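Local coordinates for protein N-acylethanolamine-hydrolyzing acid amidase subunit beta (Caenorhabditis elegans, PDB 6DY3) that probably hydrolyses bioactive fatty acid amides such as N-palmitoylethanolamine to ethanolamine and free fatty acid, as the nucleophile-bearing half of an autocleaved heterodimer, at residues 155-163 / 174-183. Numbering follows the deposited sequence.
Sequences NQWFLVETN and RRITAIQKLK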
loop_
_atom_site.group_PDB
_atom_site.type_symbol
_atom_site.label_atom_id
_atom_site.label_comp_id
_atom_site.label_asym_id
_atom_site.label_seq_id
_atom_site.Cartn_x
_atom_site.Cartn_y
_atom_site.Cartn_z
ATOM N N ASN B 155 8.046 21.785 -16.152
ATOM C CA ASN B 155 7.942 22.239 -14.767
ATOM C C ASN B 155 6.920 21.421 -13.979
ATOM O O ASN B 155 6.294 21.927 -13.042
ATOM C CB ASN B 155 7.601 23.730 -14.696
ATOM C CG ASN B 155 7.972 24.347 -13.360
ATOM O OD1 ASN B 155 9.007 24.017 -12.777
ATOM N ND2 ASN B 155 7.125 25.241 -12.862
ATOM N N GLN B 156 6.750 20.152 -14.346
ATOM C CA GLN B 156 5.876 19.222 -13.634
ATOM C C GLN B 156 6.772 18.183 -12.964
ATOM O O GLN B 156 6.908 17.051 -13.428
ATOM C CB GLN B 156 4.873 18.585 -14.585
ATOM C CG GLN B 156 3.973 19.595 -15.291
ATOM C CD GLN B 156 3.007 18.944 -16.272
ATOM O OE1 GLN B 156 3.204 17.806 -16.699
ATOM N NE2 GLN B 156 1.952 19.667 -16.627
ATOM N N TRP B 157 7.382 18.581 -11.848
ATOM C CA TRP B 157 8.399 17.775 -11.189
ATOM C C TRP B 157 7.862 16.950 -10.028
ATOM O O TRP B 157 8.636 16.205 -9.420
ATOM C CB TRP B 157 9.548 18.663 -10.693
ATOM C CG TRP B 157 9.134 19.776 -9.767
ATOM C CD1 TRP B 157 8.616 20.987 -10.120
ATOM C CD2 TRP B 157 9.221 19.780 -8.334
ATOM N NE1 TRP B 157 8.371 21.745 -9.001
ATOM C CE2 TRP B 157 8.733 21.029 -7.890
ATOM C CE3 TRP B 157 9.662 18.851 -7.385
ATOM C CZ2 TRP B 157 8.672 21.371 -6.538
ATOM C CZ3 TRP B 157 9.600 19.192 -6.040
ATOM C CH2 TRP B 157 9.109 20.442 -5.631
ATOM N N PHE B 158 6.574 17.066 -9.695
ATOM C CA PHE B 158 5.987 16.259 -8.630
ATOM C C PHE B 158 4.585 15.800 -9.013
ATOM O O PHE B 158 3.918 16.388 -9.868
ATOM C CB PHE B 158 5.945 17.020 -7.288
ATOM C CG PHE B 158 5.123 18.279 -7.317
ATOM C CD1 PHE B 158 3.753 18.236 -7.149
ATOM C CD2 PHE B 158 5.727 19.505 -7.488
ATOM C CE1 PHE B 158 3.001 19.391 -7.175
ATOM C CE2 PHE B 158 4.979 20.667 -7.511
ATOM C CZ PHE B 158 3.614 20.607 -7.353
ATOM N N LEU B 159 4.153 14.721 -8.361
ATOM C CA LEU B 159 2.812 14.172 -8.507
ATOM C C LEU B 159 2.256 13.881 -7.121
ATOM O O LEU B 159 2.964 13.336 -6.268
ATOM C CB LEU B 159 2.814 12.889 -9.340
ATOM C CG LEU B 159 3.157 13.030 -10.820
ATOM C CD1 LEU B 159 3.503 11.681 -11.410
ATOM C CD2 LEU B 159 2.007 13.661 -11.569
ATOM N N VAL B 160 0.999 14.261 -6.896
ATOM C CA VAL B 160 0.327 14.061 -5.615
ATOM C C VAL B 160 -1.044 13.451 -5.866
ATOM O O VAL B 160 -1.799 13.934 -6.719
ATOM C CB VAL B 160 0.186 15.377 -4.826
ATOM C CG1 VAL B 160 -0.502 15.124 -3.483
ATOM C CG2 VAL B 160 1.542 16.019 -4.622
ATOM N N GLU B 161 -1.386 12.424 -5.095
ATOM C CA GLU B 161 -2.679 11.781 -5.241
ATOM C C GLU B 161 -3.149 11.282 -3.880
ATOM O O GLU B 161 -2.343 10.885 -3.038
ATOM C CB GLU B 161 -2.606 10.629 -6.262
ATOM C CG GLU B 161 -3.954 10.208 -6.826
ATOM C CD GLU B 161 -4.743 11.384 -7.393
ATOM O OE1 GLU B 161 -4.368 11.885 -8.477
ATOM O OE2 GLU B 161 -5.727 11.817 -6.748
ATOM N N THR B 162 -4.470 11.311 -3.667
ATOM C CA THR B 162 -5.054 10.789 -2.435
ATOM C C THR B 162 -6.068 9.719 -2.814
ATOM O O THR B 162 -5.714 8.780 -3.520
ATOM C CB THR B 162 -5.620 11.913 -1.580
ATOM O OG1 THR B 162 -6.644 12.603 -2.313
ATOM C CG2 THR B 162 -4.544 12.889 -1.196
ATOM N N ASN B 163 -7.322 9.836 -2.360
ATOM C CA ASN B 163 -8.312 8.776 -2.456
ATOM C C ASN B 163 -9.500 9.099 -3.353
ATOM O O ASN B 163 -10.322 8.210 -3.596
ATOM C CB ASN B 163 -8.850 8.450 -1.055
ATOM C CG ASN B 163 -7.790 7.885 -0.150
ATOM O OD1 ASN B 163 -7.580 8.388 0.958
ATOM N ND2 ASN B 163 -7.113 6.833 -0.607
ATOM N N ARG B 174 -5.700 17.503 2.267
ATOM C CA ARG B 174 -4.420 16.801 2.238
ATOM C C ARG B 174 -3.696 17.041 0.921
ATOM O O ARG B 174 -2.494 17.331 0.900
ATOM C CB ARG B 174 -4.632 15.305 2.455
ATOM C CG ARG B 174 -5.231 14.947 3.802
ATOM C CD ARG B 174 -5.579 13.468 3.867
ATOM N NE ARG B 174 -6.519 13.094 2.817
ATOM C CZ ARG B 174 -6.926 11.851 2.576
ATOM N NH1 ARG B 174 -6.469 10.849 3.312
ATOM N NH2 ARG B 174 -7.786 11.611 1.595
ATOM N N ARG B 175 -4.413 16.906 -0.195
ATOM C CA ARG B 175 -3.787 17.080 -1.501
ATOM C C ARG B 175 -3.413 18.535 -1.748
ATOM O O ARG B 175 -2.327 18.821 -2.264
ATOM C CB ARG B 175 -4.725 16.570 -2.594
ATOM C CG ARG B 175 -4.091 16.492 -3.969
ATOM C CD ARG B 175 -5.011 15.821 -4.977
ATOM N NE ARG B 175 -4.389 15.761 -6.292
ATOM C CZ ARG B 175 -4.443 16.744 -7.183
ATOM N NH1 ARG B 175 -5.097 17.865 -6.912
ATOM N NH2 ARG B 175 -3.842 16.606 -8.354
ATOM N N ILE B 176 -4.291 19.468 -1.379
ATOM C CA ILE B 176 -4.009 20.889 -1.589
ATOM C C ILE B 176 -2.774 21.310 -0.801
ATOM O O ILE B 176 -1.887 21.999 -1.319
ATOM C CB ILE B 176 -5.234 21.741 -1.209
ATOM C CG1 ILE B 176 -6.429 21.385 -2.100
ATOM C CG2 ILE B 176 -4.909 23.229 -1.314
ATOM C CD1 ILE B 176 -7.747 21.917 -1.594
ATOM N N THR B 177 -2.708 20.918 0.471
ATOM C CA THR B 177 -1.591 21.324 1.314
ATOM C C THR B 177 -0.273 20.775 0.785
ATOM O O THR B 177 0.726 21.499 0.704
ATOM C CB THR B 177 -1.833 20.858 2.748
ATOM O OG1 THR B 177 -3.025 21.475 3.249
ATOM C CG2 THR B 177 -0.650 21.208 3.644
ATOM N N ALA B 178 -0.251 19.494 0.413
ATOM C CA ALA B 178 0.986 18.894 -0.075
ATOM C C ALA B 178 1.481 19.595 -1.332
ATOM O O ALA B 178 2.691 19.772 -1.514
ATOM C CB ALA B 178 0.779 17.401 -0.338
ATOM N N ILE B 179 0.564 20.012 -2.209
ATOM C CA ILE B 179 0.975 20.698 -3.432
ATOM C C ILE B 179 1.538 22.071 -3.105
ATOM O O ILE B 179 2.546 22.495 -3.682
ATOM C CB ILE B 179 -0.209 20.797 -4.413
ATOM C CG1 ILE B 179 -0.650 19.397 -4.855
ATOM C CG2 ILE B 179 0.163 21.659 -5.618
ATOM C CD1 ILE B 179 -1.991 19.374 -5.564
ATOM N N GLN B 180 0.900 22.789 -2.182
ATOM C CA GLN B 180 1.430 24.078 -1.755
ATOM C C GLN B 180 2.814 23.912 -1.146
ATOM O O GLN B 180 3.733 24.685 -1.444
ATOM C CB GLN B 180 0.470 24.738 -0.765
ATOM C CG GLN B 180 -0.769 25.329 -1.429
ATOM C CD GLN B 180 -1.778 25.887 -0.432
ATOM O OE1 GLN B 180 -1.537 25.892 0.778
ATOM N NE2 GLN B 180 -2.918 26.357 -0.940
ATOM N N LYS B 181 2.986 22.896 -0.299
ATOM C CA LYS B 181 4.253 22.723 0.395
ATOM C C LYS B 181 5.369 22.352 -0.576
ATOM O O LYS B 181 6.498 22.840 -0.444
ATOM C CB LYS B 181 4.098 21.662 1.484
ATOM C CG LYS B 181 5.089 21.789 2.633
ATOM C CD LYS B 181 4.850 23.047 3.445
ATOM C CE LYS B 181 5.868 23.204 4.560
ATOM N NZ LYS B 181 5.523 24.373 5.416
ATOM N N LEU B 182 5.074 21.508 -1.566
ATOM C CA LEU B 182 6.080 21.172 -2.568
ATOM C C LEU B 182 6.509 22.406 -3.353
ATOM O O LEU B 182 7.693 22.571 -3.673
ATOM C CB LEU B 182 5.541 20.098 -3.513
ATOM C CG LEU B 182 5.450 18.691 -2.925
ATOM C CD1 LEU B 182 4.446 17.868 -3.702
ATOM C CD2 LEU B 182 6.813 18.012 -2.932
ATOM N N LYS B 183 5.561 23.288 -3.667
ATOM C CA LYS B 183 5.904 24.509 -4.386
ATOM C C LYS B 183 6.743 25.439 -3.522
ATOM O O LYS B 183 7.670 26.086 -4.022
ATOM C CB LYS B 183 4.631 25.204 -4.862
ATOM C CG LYS B 183 3.914 24.461 -5.976
ATOM C CD LYS B 183 2.614 25.157 -6.355
ATOM C CE LYS B 183 1.918 24.447 -7.509
ATOM N NZ LYS B 183 0.627 25.099 -7.859
#
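Leu182 lies over one face of the Phe158 ring, its CD1 4.0 Å from the ring centroid in a CH-pi contact. With chi1 at 61°, CG of Phe158 sits between the backbone N and the carbonyl carbon, which turns the ring down onto the helix, where Ile179 CG2 meets Phe158 CE1 at 4.0 Å. The Trp157 indole comes to the helix edge-on, the carbonyl O of Leu182 lying near its plane at CH2. Val160 splits its branches: CG2 reaches Leu182 CD1 at 3.6 Å, while CG1 rests on Ala178 CB and the CG methylene of Arg175. Strand 158-161 is an edge strand of the five-stranded sheet, paired with strand 2-7, which follows directly on Cys1, the probable nucleophile of this Ntn-hydrolase fold; helix 174-183 runs nearly antiparallel to strand 158-161, at 164°. Arg175, extended from CG to NE, carries its guanidinium past Val160 and donates from NE to the Val160 carbonyl O (3.2 Å), approaching from above the carbonyl plane. Ile179 CD1 lies against one face of that guanidinium. Glu161 OE2 stands 4.2 Å from Arg175 NE but well out of the guanidinium plane, so only the charges are near; OE1 is salt-bridged to Lys169. A leucine in place of Arg175 would probably leave the Val160 carbonyl O without this donor and Glu161 with Lys169 but without the second positive charge. At the far end, Thr162 CG2 lies over one face of the Arg174 guanidinium, whose NH2 donates to Asn163 OD1 (3.3 Å, 150° at the hydrogen). Salt bridges to Asp20 and Asp172 help fix this arginine. Asn163, probably important for activity, donates from ND2 to the Ala70 carbonyl O, and its OD1 also bonds the N of Cys1, consistent with a second-shell position for Arg174.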